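Local coordinates for protein siroheme decarboxylase (PDB 4CH7) that catalyses the decarboxylation of siroheme to didecarboxysiroheme, with release of two carbon dioxide molecules, in the biosynthesis of heme d1, at residues I56-S59 with R60-G63; K173-V176 with S177-G181; A245-E248 with V249-I253; Y263-T266 with T267-K270; E322-E325 with R326-K329. All coordinates share one frame; numbering follows the deposited sequence.

Contact 1. Residues I56-S59 with R60-G63; sequences IYDS and RLLG
Asp58 carries CG anti to its backbone N (chi1 -177°), and this turns the carboxylate forward along the chain, to the amide of Leu61. Asp58 OD1 there accepts from Leu61 N at 2.9 Å, through the lone pair that faces away from OD2. The backbone of the same residue makes a second grip. Leu62 N donates to Asp58 O at 3.0 Å, and more weakly to Ser59 O. A side-chain bond to the third residue on and a main-chain bond to the fourth make an Asx motif. It turns the chain at the end of strand 53-57, in the link to barrel strand 65-71. Gly63, at phi 105°, follows the turn, with backbone angles that bring a CB up against the carbonyl O of Leu62 and so call for glycine. Leu61 CD1 rests against the carboxylate carbon Asp58 CG at 3.6 Å. The other oxygen, Asp58 OD2, forms a salt bridge with Arg218 of the neighbouring strand 217-222. On the buried side, Leu62 crosses Tyr57 at about a right angle. Its CD1 meets Tyr57 CB at 3.7 Å, while Leu62 CD2 lies oblique to the ring. Val176 of helix 170-179 touches both side chains.

Contact 2. Residues K173-V176 with S177-G181; sequences KRIV and SITQG
Thr179 and Ile175 are joined twice through one carbonyl oxygen. Thr179 OG1 donates to Ile175 O at only 2.5 Å, and Thr179 N donates to the same oxygen at 3.1 Å. The hydroxyl sits between the backbone N and the carbonyl carbon (chi1 57°), which folds it back over the preceding turn. It comes from above the carbonyl plane, 37° out of it, whereas the amide lies closer to that plane. Thr179 OG1 is also hydrogen-bonded to Tyr57 OH. Just before it in the chain, Ser177 N donates to Lys173 O at 2.7 Å and Ile178 N to Arg174 O at 3.0 Å. These regular bonds give way to weak ones, since Thr179 N and Gln180 N reach Val176 O only weakly. This lies toward the C-terminal end of helix 170-179, the first helix of the second helix-turn-helix domain. Gln180 folds back beside it. Its NE2 gives a hydrogen bond to Ser177 O at 3.0 Å, with the acceptor near the amide plane, and its OE1 accepts from Tyr319 N. The amide is held at both ends. Methyl groups lie against carbonyl oxygens: Thr179 CG2 at Ile175 O, and Ile178 CG2 3.3 Å from Arg174 O. In the apolar packing further out, Ile175 and Ile178 meet Leu197. Ile175 also meets Leu208 of helix 201-213, and Ile178 meets Tyr193 of helix 191-196.

Contact 3. Residues A245-E248 with V249-I253; sequences AIEE and VGRYI
Ala245 and Val249 open the run of backbone bonds. Val249 N donates to Ala245 O at 2.8 Å. Gly250 N follows with Ile246 O at 2.7 Å, Arg251 N with Glu247 O at 3.0 Å, and Tyr252 N with Glu248 O at 2.8 Å. Ala245 is the N-cap residue, so the alpha-helical pattern starts with its carbonyl. The charged contact lies on the outer face. Glu247 and Arg251 are one turn apart and run side by side in the same direction. Arg251 NH2 reaches Glu247 OE1 at 2.8 Å, a salt bridge whose hydrogen bond is weak because it is bent to 141°. The carboxylate and guanidinium planes are 60° apart, and Glu247 CB lies over one guanidinium face. Helix 246-254 belongs to the AsnC-like ligand-binding domain and lies against the outside of its antiparallel sheet. The next acid, Glu248, turns to Lys298 for its salt bridge, and the ring of Tyr252 makes a cation-pi contact with the same lysine. The apolar contact is loose: Val249 CG2 is 4.3 Å from Ala245 CB. Val249 also packs on Leu275 of strand 275-281, as does Ile253.

Contact 4. Residues Y263-T266 with T267-K270; sequences YQRT and TSEK
Arg265 reaches along the chain to Ser268, three residues on. Arg265 NH2 donates to Ser268 OG at 3.1 Å, and the bond is fairly straight at 158°. The hydroxyl oxygen sits at the guanidinium edge, only 7° out of its plane. Arg265 NH2 also lies 3.5 Å from Ser268 CB. Between the two residues, Thr266 OG1 donates weakly to Thr267 O at 3.3 Å. Thr266 CG2 lies beside that same carbonyl, 3.4 Å from Thr267 O. The arginine side chain bends at its third torsion (-71°), which swings the guanidinium round to run beside the following residues. Segment 263-266 leaves strand 259-264, and segment 267-270 begins the loop to strand 275-281. The two strands pair antiparallel in the barrel, so this is the connection of a beta hairpin in the AsnC-like domain. The far side of the loop fixes both polar groups. Arg265 NH1 donates to the carbonyls of Phe271 and Tyr273, and Ser268 OG accepts from Phe271 N. One guanidinium thus ties the outgoing and returning arms of the loop together. A leucine in its place would probably cost Ser268 OG one of its two donors and take the NH1 bonds from the carbonyls of Phe271 and Tyr273, leaving the loop less tied. The Arg265 side chain also packs on Phe276 of strand 275-281 and on Leu135 of strand 132-139.

Contact 5. Residues E322-E325 with R326-K329; sequences EEFE and RWFK
Phe328 N donates to Phe324 O at 2.6 Å, the shortest bond here. The bond is bent at the hydrogen, to 140°. Lys329 N bonds to Glu325 O at 2.8 Å and is straighter, at 164°. Beside it, the side chains of Glu325 and Lys329 run the same way. Lys329 NZ comes to 3.5 Å from Glu325 OE2, a salt bridge with a weak hydrogen bond. The bend of the lysine at its second torsion brings CE against Glu325 CG at 3.7 Å, and the one at the fourth sets the direction of NZ. With an alanine at Glu325 the lysine ammonium is likely to lose this partner, and the end of its chain would probably be less fixed. Arg326 folds back over the preceding turn, and its NH2 touches Glu323 CB at 3.2 Å. On the apolar side, Trp327 CE3 lies over one face of the Phe324 ring, towards its rim. The two aromatic planes meet obliquely, at 42°. Phe324 CE2 also approaches Phe328 CB at 4.3 Å. This is the first part of C-terminal helix 323-335. Phe324 and Trp327 touch Cys88, while Trp327 packs on Met123 and Phe328 on Val119 and Leu122 of helix 116-126.

In the fold
Contacts 2, 3 and 5 are helical, each with a buried and an exposed side. Contact 1 is a partly buried turn, and contact 4 is a surface loop. Contacts 1 and 2 touch through a hydroxyl pair and apolar side chains. This joins the link into the first AsnC-like barrel half to the second helix-turn-helix domain. Contacts 3 and 4 share the other AsnC-like domain, where Ile246 meets Gln264. Contact 5 touches none of the others. The chemistry follows position. Hydroxyl and amide side chains bond to the backbone in 2, a guanidinium meets a hydroxyl in 4, and a carboxylate holds the turn in 1. Glutamate pairs with a basic residue on the outer faces of 3 and 5. Aromatic packing across the segments marks 5.

Contact 1. Residues I56-S59 with R60-G63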
loop_
_atom_site.group_PDB
_atom_site.type_symbol
_atom_site.label_atom_id
_atom_site.label_comp_id
_atom_site.label_asym_id
_atom_site.label_seq_id
_atom_site.Cartn_x
_atom_site.Cartn_y
_atom_site.Cartn_z
ATOM N N ILE A 56 8.498 5.569 4.560
ATOM C CA ILE A 56 7.110 5.198 4.318
ATOM C C ILE A 56 6.247 6.449 4.452
ATOM O O ILE A 56 6.174 7.052 5.524
ATOM C CB ILE A 56 6.613 4.078 5.270
ATOM C CG1 ILE A 56 7.129 2.709 4.820
ATOM C CG2 ILE A 56 5.096 4.030 5.299
ATOM C CD1 ILE A 56 8.579 2.441 5.147
ATOM N N TYR A 57 5.615 6.846 3.352
ATOM C CA TYR A 57 4.778 8.041 3.340
ATOM C C TYR A 57 3.304 7.667 3.445
ATOM O O TYR A 57 2.887 6.633 2.920
ATOM C CB TYR A 57 5.025 8.855 2.067
ATOM C CG TYR A 57 6.366 9.556 2.035
ATOM C CD1 TYR A 57 6.545 10.773 2.672
ATOM C CD2 TYR A 57 7.449 9.003 1.364
ATOM C CE1 TYR A 57 7.762 11.421 2.649
ATOM C CE2 TYR A 57 8.675 9.645 1.336
ATOM C CZ TYR A 57 8.823 10.854 1.980
ATOM O OH TYR A 57 10.036 11.502 1.959
ATOM N N ASP A 58 2.520 8.497 4.127
ATOM C CA ASP A 58 1.085 8.261 4.227
ATOM C C ASP A 58 0.396 8.725 2.947
ATOM O O ASP A 58 0.457 9.902 2.595
ATOM C CB ASP A 58 0.500 8.977 5.444
ATOM C CG ASP A 58 -0.976 8.696 5.632
ATOM O OD1 ASP A 58 -1.793 9.328 4.934
ATOM O OD2 ASP A 58 -1.317 7.852 6.483
ATOM N N SER A 59 -0.251 7.788 2.260
ATOM C CA SER A 59 -0.872 8.044 0.959
ATOM C C SER A 59 -1.792 9.267 0.935
ATOM O O SER A 59 -1.611 10.166 0.114
ATOM C CB SER A 59 -1.633 6.803 0.488
ATOM O OG SER A 59 -2.278 7.029 -0.750
ATOM N N ARG A 60 -2.771 9.303 1.834
ATOM C CA ARG A 60 -3.747 10.392 1.840
ATOM C C ARG A 60 -3.172 11.721 2.340
ATOM O O ARG A 60 -3.616 12.790 1.919
ATOM C CB ARG A 60 -5.009 10.008 2.623
ATOM C CG ARG A 60 -4.769 9.490 4.033
ATOM C CD ARG A 60 -6.077 9.390 4.808
ATOM N NE ARG A 60 -6.712 10.695 4.963
ATOM C CZ ARG A 60 -6.488 11.517 5.982
ATOM N NH1 ARG A 60 -5.645 11.170 6.946
ATOM N NH2 ARG A 60 -7.107 12.687 6.040
ATOM N N LEU A 61 -2.188 11.652 3.231
ATOM C CA LEU A 61 -1.544 12.861 3.744
ATOM C C LEU A 61 -0.649 13.501 2.681
ATOM O O LEU A 61 -0.309 14.683 2.770
ATOM C CB LEU A 61 -0.774 12.564 5.034
ATOM C CG LEU A 61 -1.693 12.271 6.222
ATOM C CD1 LEU A 61 -0.929 11.842 7.461
ATOM C CD2 LEU A 61 -2.550 13.486 6.520
ATOM N N LEU A 62 -0.285 12.713 1.673
ATOM C CA LEU A 62 0.397 13.237 0.495
ATOM C C LEU A 62 -0.608 13.968 -0.388
ATOM O O LEU A 62 -0.235 14.804 -1.214
ATOM C CB LEU A 62 1.060 12.110 -0.302
ATOM C CG LEU A 62 2.257 11.398 0.327
ATOM C CD1 LEU A 62 2.733 10.239 -0.535
ATOM C CD2 LEU A 62 3.387 12.377 0.564
ATOM N N GLY A 63 -1.886 13.650 -0.208
ATOM C CA GLY A 63 -2.933 14.226 -1.029
ATOM C C GLY A 63 -3.447 13.231 -2.044
ATOM O O GLY A 63 -4.250 13.573 -2.914
#

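Contact 2. Residues K173-V176 with S177-G181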
loop_
_atom_site.group_PDB
_atom_site.type_symbol
_atom_site.label_atom_id
_atom_site.label_comp_id
_atom_site.label_asym_id
_atom_site.label_seq_id
_atom_site.Cartn_x
_atom_site.Cartn_y
_atom_site.Cartn_z
ATOM N N LYS A 173 6.728 17.953 -2.628
ATOM C CA LYS A 173 6.496 16.949 -3.661
ATOM C C LYS A 173 7.819 16.424 -4.208
ATOM O O LYS A 173 7.996 15.216 -4.364
ATOM C CB LYS A 173 5.658 17.527 -4.802
ATOM C CG LYS A 173 4.186 17.723 -4.472
ATOM C CD LYS A 173 3.401 18.089 -5.725
ATOM C CE LYS A 173 1.936 18.353 -5.413
ATOM N NZ LYS A 173 1.156 18.682 -6.644
ATOM N N ARG A 174 8.741 17.340 -4.499
ATOM C CA ARG A 174 10.076 16.975 -4.970
ATOM C C ARG A 174 10.823 16.168 -3.911
ATOM O O ARG A 174 11.496 15.186 -4.226
ATOM C CB ARG A 174 10.888 18.222 -5.324
ATOM C CG ARG A 174 10.378 19.001 -6.526
ATOM C CD ARG A 174 11.409 20.026 -6.988
ATOM N NE ARG A 174 11.831 20.917 -5.910
ATOM C CZ ARG A 174 11.264 22.090 -5.643
ATOM N NH1 ARG A 174 10.248 22.522 -6.376
ATOM N NH2 ARG A 174 11.714 22.838 -4.645
ATOM N N ILE A 175 10.704 16.598 -2.657
ATOM C CA ILE A 175 11.301 15.891 -1.525
ATOM C C ILE A 175 10.818 14.443 -1.476
ATOM O O ILE A 175 11.624 13.514 -1.463
ATOM C CB ILE A 175 10.979 16.591 -0.186
ATOM C CG1 ILE A 175 11.771 17.892 -0.051
ATOM C CG2 ILE A 175 11.289 15.677 0.988
ATOM C CD1 ILE A 175 11.478 18.657 1.228
ATOM N N VAL A 176 9.498 14.261 -1.452
ATOM C CA VAL A 176 8.895 12.931 -1.498
ATOM C C VAL A 176 9.336 12.173 -2.749
ATOM O O VAL A 176 9.677 10.991 -2.679
ATOM C CB VAL A 176 7.356 13.010 -1.453
ATOM C CG1 VAL A 176 6.741 11.645 -1.704
ATOM C CG2 VAL A 176 6.893 13.557 -0.115
ATOM N N SER A 177 9.344 12.870 -3.882
ATOM C CA SER A 177 9.707 12.279 -5.170
ATOM C C SER A 177 11.073 11.591 -5.168
ATOM O O SER A 177 11.201 10.450 -5.618
ATOM C CB SER A 177 9.664 13.345 -6.266
ATOM O OG SER A 177 10.187 12.845 -7.481
ATOM N N ILE A 178 12.085 12.281 -4.649
ATOM C CA ILE A 178 13.456 11.780 -4.706
ATOM C C ILE A 178 13.872 10.937 -3.495
ATOM O O ILE A 178 14.875 10.225 -3.553
ATOM C CB ILE A 178 14.480 12.923 -4.882
ATOM C CG1 ILE A 178 14.726 13.644 -3.555
ATOM C CG2 ILE A 178 14.025 13.902 -5.959
ATOM C CD1 ILE A 178 16.082 14.307 -3.477
ATOM N N THR A 179 13.111 11.018 -2.405
ATOM C CA THR A 179 13.445 10.283 -1.181
ATOM C C THR A 179 12.709 8.949 -1.045
ATOM O O THR A 179 13.131 8.084 -0.280
ATOM C CB THR A 179 13.174 11.123 0.090
ATOM O OG1 THR A 179 11.801 11.537 0.123
ATOM C CG2 THR A 179 14.080 12.341 0.137
ATOM N N GLN A 180 11.620 8.785 -1.791
ATOM C CA GLN A 180 10.738 7.623 -1.648
ATOM C C GLN A 180 11.394 6.272 -1.952
ATOM O O GLN A 180 10.918 5.234 -1.488
ATOM C CB GLN A 180 9.478 7.794 -2.506
ATOM C CG GLN A 180 9.748 7.950 -4.003
ATOM C CD GLN A 180 8.482 8.178 -4.810
ATOM O OE1 GLN A 180 7.435 7.600 -4.521
ATOM N NE2 GLN A 180 8.575 9.023 -5.830
ATOM N N GLY A 181 12.484 6.284 -2.714
ATOM C CA GLY A 181 13.133 5.050 -3.132
ATOM C C GLY A 181 14.027 4.417 -2.084
ATOM O O GLY A 181 13.856 4.655 -0.890
#

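Contact 3. Residues A245-E248 with V249-I253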
loop_
_atom_site.group_PDB
_atom_site.type_symbol
_atom_site.label_atom_id
_atom_site.label_comp_id
_atom_site.label_asym_id
_atom_site.label_seq_id
_atom_site.Cartn_x
_atom_site.Cartn_y
_atom_site.Cartn_z
ATOM N N ALA A 245 -19.155 -3.788 16.684
ATOM C CA ALA A 245 -18.562 -5.106 16.866
ATOM C C ALA A 245 -17.338 -5.318 15.972
ATOM O O ALA A 245 -16.553 -6.233 16.209
ATOM C CB ALA A 245 -19.602 -6.195 16.611
ATOM N N ILE A 246 -17.183 -4.470 14.953
ATOM C CA ILE A 246 -16.068 -4.582 14.006
ATOM C C ILE A 246 -14.693 -4.555 14.679
ATOM O O ILE A 246 -13.763 -5.225 14.225
ATOM C CB ILE A 246 -16.114 -3.485 12.909
ATOM C CG1 ILE A 246 -16.126 -2.084 13.527
ATOM C CG2 ILE A 246 -17.315 -3.675 11.997
ATOM C CD1 ILE A 246 -16.412 -0.977 12.533
ATOM N N GLU A 247 -14.567 -3.779 15.753
ATOM C CA GLU A 247 -13.331 -3.743 16.531
ATOM C C GLU A 247 -13.014 -5.124 17.092
ATOM O O GLU A 247 -11.981 -5.707 16.766
ATOM C CB GLU A 247 -13.428 -2.726 17.674
ATOM C CG GLU A 247 -12.927 -1.328 17.326
ATOM C CD GLU A 247 -12.805 -0.431 18.546
ATOM O OE1 GLU A 247 -12.955 -0.935 19.680
ATOM O OE2 GLU A 247 -12.558 0.780 18.369
ATOM N N GLU A 248 -13.908 -5.638 17.931
ATOM C CA GLU A 248 -13.761 -6.971 18.509
ATOM C C GLU A 248 -13.574 -8.040 17.434
ATOM O O GLU A 248 -12.639 -8.840 17.504
ATOM C CB GLU A 248 -14.976 -7.322 19.371
ATOM C CG GLU A 248 -14.957 -8.753 19.890
ATOM C CD GLU A 248 -16.335 -9.381 19.939
ATOM O OE1 GLU A 248 -17.335 -8.634 19.911
ATOM O OE2 GLU A 248 -16.419 -10.624 20.004
ATOM N N VAL A 249 -14.467 -8.045 16.444
ATOM C CA VAL A 249 -14.406 -9.008 15.346
ATOM C C VAL A 249 -13.068 -8.938 14.611
ATOM O O VAL A 249 -12.442 -9.969 14.355
ATOM C CB VAL A 249 -15.563 -8.811 14.345
ATOM C CG1 VAL A 249 -15.377 -9.702 13.132
ATOM C CG2 VAL A 249 -16.895 -9.114 15.010
ATOM N N GLY A 250 -12.635 -7.724 14.284
ATOM C CA GLY A 250 -11.352 -7.517 13.633
ATOM C C GLY A 250 -10.199 -8.104 14.426
ATOM O O GLY A 250 -9.294 -8.717 13.854
ATOM N N ARG A 251 -10.241 -7.926 15.745
ATOM C CA ARG A 251 -9.210 -8.457 16.632
ATOM C C ARG A 251 -9.308 -9.975 16.759
ATOM O O ARG A 251 -8.290 -10.666 16.817
ATOM C CB ARG A 251 -9.297 -7.807 18.016
ATOM C CG ARG A 251 -9.184 -6.292 17.996
ATOM C CD ARG A 251 -9.131 -5.699 19.395
ATOM N NE ARG A 251 -9.322 -4.251 19.370
ATOM C CZ ARG A 251 -10.372 -3.626 19.892
ATOM N NH1 ARG A 251 -11.328 -4.317 20.496
ATOM N NH2 ARG A 251 -10.463 -2.305 19.819
ATOM N N TYR A 252 -10.535 -10.485 16.808
ATOM C CA TYR A 252 -10.759 -11.926 16.851
ATOM C C TYR A 252 -10.168 -12.603 15.617
ATOM O O TYR A 252 -9.425 -13.577 15.727
ATOM C CB TYR A 252 -12.255 -12.235 16.952
ATOM C CG TYR A 252 -12.562 -13.714 16.999
ATOM C CD1 TYR A 252 -12.326 -14.452 18.150
ATOM C CD2 TYR A 252 -13.089 -14.372 15.896
ATOM C CE1 TYR A 252 -12.599 -15.804 18.201
ATOM C CE2 TYR A 252 -13.369 -15.727 15.938
ATOM C CZ TYR A 252 -13.121 -16.436 17.095
ATOM O OH TYR A 252 -13.391 -17.784 17.157
ATOM N N ILE A 253 -10.508 -12.066 14.447
ATOM C CA ILE A 253 -10.010 -12.562 13.168
ATOM C C ILE A 253 -8.483 -12.437 13.064
ATOM O O ILE A 253 -7.812 -13.320 12.527
ATOM C CB ILE A 253 -10.700 -11.822 11.993
ATOM C CG1 ILE A 253 -12.201 -12.120 11.977
ATOM C CG2 ILE A 253 -10.088 -12.209 10.661
ATOM C CD1 ILE A 253 -12.961 -11.404 10.875
#

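Contact 4. Residues Y263-T266 with T267-K270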
loop_
_atom_site.group_PDB
_atom_site.type_symbol
_atom_site.label_atom_id
_atom_site.label_comp_id
_atom_site.label_asym_id
_atom_site.label_seq_id
_atom_site.Cartn_x
_atom_site.Cartn_y
_atom_site.Cartn_z
ATOM N N TYR A 263 -9.073 -4.663 6.852
ATOM C CA TYR A 263 -9.474 -3.319 6.466
ATOM C C TYR A 263 -10.933 -3.118 6.827
ATOM O O TYR A 263 -11.681 -4.087 6.971
ATOM C CB TYR A 263 -9.298 -3.117 4.962
ATOM C CG TYR A 263 -7.919 -3.455 4.445
ATOM C CD1 TYR A 263 -7.598 -4.752 4.071
ATOM C CD2 TYR A 263 -6.942 -2.477 4.319
ATOM C CE1 TYR A 263 -6.343 -5.068 3.597
ATOM C CE2 TYR A 263 -5.683 -2.785 3.842
ATOM C CZ TYR A 263 -5.390 -4.082 3.484
ATOM O OH TYR A 263 -4.138 -4.396 3.010
ATOM N N GLN A 264 -11.339 -1.862 6.972
ATOM C CA GLN A 264 -12.744 -1.562 7.187
ATOM C C GLN A 264 -13.193 -0.407 6.304
ATOM O O GLN A 264 -12.388 0.430 5.883
ATOM C CB GLN A 264 -13.024 -1.253 8.657
ATOM C CG GLN A 264 -12.347 0.007 9.177
ATOM C CD GLN A 264 -12.926 0.456 10.502
ATOM O OE1 GLN A 264 -14.098 0.217 10.784
ATOM N NE2 GLN A 264 -12.110 1.109 11.321
ATOM N N ARG A 265 -14.485 -0.389 6.013
ATOM C CA ARG A 265 -15.084 0.687 5.248
ATOM C C ARG A 265 -16.504 0.851 5.741
ATOM O O ARG A 265 -16.952 0.115 6.621
ATOM C CB ARG A 265 -15.092 0.344 3.759
ATOM C CG ARG A 265 -15.836 -0.944 3.426
ATOM C CD ARG A 265 -15.954 -1.155 1.917
ATOM N NE ARG A 265 -16.879 -0.215 1.286
ATOM C CZ ARG A 265 -18.145 -0.498 0.989
ATOM N NH1 ARG A 265 -18.648 -1.693 1.265
ATOM N NH2 ARG A 265 -18.915 0.416 0.420
ATOM N N THR A 266 -17.217 1.812 5.175
ATOM C CA THR A 266 -18.629 1.944 5.473
ATOM C C THR A 266 -19.388 0.885 4.692
ATOM O O THR A 266 -18.842 0.274 3.776
ATOM C CB THR A 266 -19.154 3.323 5.076
ATOM O OG1 THR A 266 -20.462 3.498 5.627
ATOM C CG2 THR A 266 -19.215 3.464 3.563
ATOM N N THR A 267 -20.641 0.652 5.066
ATOM C CA THR A 267 -21.511 -0.202 4.268
ATOM C C THR A 267 -22.150 0.650 3.182
ATOM O O THR A 267 -22.237 1.871 3.320
ATOM C CB THR A 267 -22.617 -0.852 5.115
ATOM O OG1 THR A 267 -23.470 0.162 5.661
ATOM C CG2 THR A 267 -22.016 -1.668 6.246
ATOM N N SER A 268 -22.577 0.012 2.098
ATOM C CA SER A 268 -23.260 0.723 1.024
ATOM C C SER A 268 -24.218 -0.221 0.312
ATOM O O SER A 268 -24.113 -1.441 0.450
ATOM C CB SER A 268 -22.255 1.297 0.024
ATOM O OG SER A 268 -21.766 0.291 -0.848
ATOM N N GLU A 269 -25.152 0.348 -0.444
ATOM C CA GLU A 269 -26.103 -0.447 -1.210
ATOM C C GLU A 269 -25.381 -1.314 -2.238
ATOM O O GLU A 269 -25.749 -2.469 -2.460
ATOM C CB GLU A 269 -27.122 0.463 -1.901
ATOM C CG GLU A 269 -28.057 1.194 -0.940
ATOM C CD GLU A 269 -28.827 2.321 -1.606
ATOM O OE1 GLU A 269 -28.518 2.655 -2.769
ATOM O OE2 GLU A 269 -29.739 2.874 -0.958
ATOM N N LYS A 270 -24.341 -0.752 -2.851
ATOM C CA LYS A 270 -23.572 -1.455 -3.874
ATOM C C LYS A 270 -22.682 -2.567 -3.318
ATOM O O LYS A 270 -22.329 -3.504 -4.038
ATOM C CB LYS A 270 -22.733 -0.464 -4.684
ATOM C CG LYS A 270 -23.552 0.384 -5.644
ATOM C CD LYS A 270 -22.694 1.432 -6.333
ATOM C CE LYS A 270 -23.514 2.208 -7.350
ATOM N NZ LYS A 270 -22.727 3.290 -7.999
#

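Contact 5. Residues E322-E325 with R326-K329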
loop_
_atom_site.group_PDB
_atom_site.type_symbol
_atom_site.label_atom_id
_atom_site.label_comp_id
_atom_site.label_asym_id
_atom_site.label_seq_id
_atom_site.Cartn_x
_atom_site.Cartn_y
_atom_site.Cartn_z
ATOM N N GLU A 322 5.550 11.951 -13.277
ATOM C CA GLU A 322 4.766 12.605 -14.318
ATOM C C GLU A 322 3.995 11.593 -15.154
ATOM O O GLU A 322 3.154 11.963 -15.975
ATOM C CB GLU A 322 5.680 13.427 -15.225
ATOM C CG GLU A 322 6.467 14.502 -14.501
ATOM C CD GLU A 322 7.685 14.947 -15.280
ATOM O OE1 GLU A 322 8.111 14.207 -16.192
ATOM O OE2 GLU A 322 8.217 16.036 -14.979
ATOM N N GLU A 323 4.281 10.314 -14.935
ATOM C CA GLU A 323 3.757 9.255 -15.793
ATOM C C GLU A 323 2.262 8.953 -15.629
ATOM O O GLU A 323 1.651 8.392 -16.537
ATOM C CB GLU A 323 4.592 7.975 -15.655
ATOM C CG GLU A 323 4.586 7.356 -14.270
ATOM C CD GLU A 323 5.419 6.089 -14.196
ATOM O OE1 GLU A 323 5.837 5.583 -15.261
ATOM O OE2 GLU A 323 5.658 5.603 -13.070
ATOM N N PHE A 324 1.666 9.315 -14.495
ATOM C CA PHE A 324 0.224 9.127 -14.336
ATOM C C PHE A 324 -0.538 10.107 -15.211
ATOM O O PHE A 324 -1.424 9.718 -15.972
ATOM C CB PHE A 324 -0.229 9.296 -12.882
ATOM C CG PHE A 324 -1.718 9.126 -12.697
ATOM C CD1 PHE A 324 -2.259 7.866 -12.471
ATOM C CD2 PHE A 324 -2.579 10.217 -12.769
ATOM C CE1 PHE A 324 -3.627 7.697 -12.312
ATOM C CE2 PHE A 324 -3.948 10.056 -12.615
ATOM C CZ PHE A 324 -4.472 8.793 -12.385
ATOM N N GLU A 325 -0.205 11.386 -15.069
ATOM C CA GLU A 325 -0.846 12.448 -15.830
ATOM C C GLU A 325 -0.740 12.171 -17.324
ATOM O O GLU A 325 -1.732 12.248 -18.049
ATOM C CB GLU A 325 -0.210 13.798 -15.491
ATOM C CG GLU A 325 -0.757 14.972 -16.289
ATOM C CD GLU A 325 -0.072 16.280 -15.947
ATOM O OE1 GLU A 325 0.028 16.607 -14.746
ATOM O OE2 GLU A 325 0.373 16.980 -16.880
ATOM N N ARG A 326 0.465 11.830 -17.771
ATOM C CA ARG A 326 0.705 11.485 -19.167
ATOM C C ARG A 326 -0.134 10.281 -19.586
ATOM O O ARG A 326 -0.692 10.257 -20.684
ATOM C CB ARG A 326 2.192 11.215 -19.399
ATOM C CG ARG A 326 2.524 10.737 -20.800
ATOM C CD ARG A 326 4.026 10.699 -21.038
ATOM N NE ARG A 326 4.747 10.072 -19.934
ATOM C CZ ARG A 326 4.812 8.760 -19.728
ATOM N NH1 ARG A 326 4.189 7.923 -20.545
ATOM N NH2 ARG A 326 5.497 8.282 -18.700
ATOM N N TRP A 327 -0.228 9.291 -18.704
ATOM C CA TRP A 327 -1.110 8.155 -18.936
ATOM C C TRP A 327 -2.560 8.612 -18.989
ATOM O O TRP A 327 -3.352 8.102 -19.783
ATOM C CB TRP A 327 -0.951 7.103 -17.836
ATOM C CG TRP A 327 -1.974 6.010 -17.932
ATOM C CD1 TRP A 327 -1.884 4.865 -18.670
ATOM C CD2 TRP A 327 -3.248 5.966 -17.277
ATOM N NE1 TRP A 327 -3.024 4.111 -18.511
ATOM C CE2 TRP A 327 -3.877 4.765 -17.661
ATOM C CE3 TRP A 327 -3.919 6.824 -16.402
ATOM C CZ2 TRP A 327 -5.143 4.404 -17.199
ATOM C CZ3 TRP A 327 -5.174 6.463 -15.945
ATOM C CH2 TRP A 327 -5.772 5.267 -16.346
ATOM N N PHE A 328 -2.902 9.571 -18.134
ATOM C CA PHE A 328 -4.274 10.055 -18.032
ATOM C C PHE A 328 -4.727 10.802 -19.285
ATOM O O PHE A 328 -5.836 10.579 -19.772
ATOM C CB PHE A 328 -4.444 10.938 -16.794
ATOM C CG PHE A 328 -5.872 11.296 -16.503
ATOM C CD1 PHE A 328 -6.831 10.301 -16.351
ATOM C CD2 PHE A 328 -6.258 12.621 -16.374
ATOM C CE1 PHE A 328 -8.149 10.622 -16.084
ATOM C CE2 PHE A 328 -7.576 12.950 -16.104
ATOM C CZ PHE A 328 -8.523 11.947 -15.961
ATOM N N LYS A 329 -3.870 11.687 -19.792
ATOM C CA LYS A 329 -4.150 12.429 -21.019
ATOM C C LYS A 329 -4.460 11.470 -22.160
ATOM O O LYS A 329 -5.393 11.685 -22.934
ATOM C CB LYS A 329 -2.949 13.289 -21.418
ATOM C CG LYS A 329 -2.407 14.203 -20.331
ATOM C CD LYS A 329 -3.348 15.349 -20.017
ATOM C CE LYS A 329 -2.664 16.387 -19.135
ATOM N NZ LYS A 329 -1.472 16.982 -19.802
#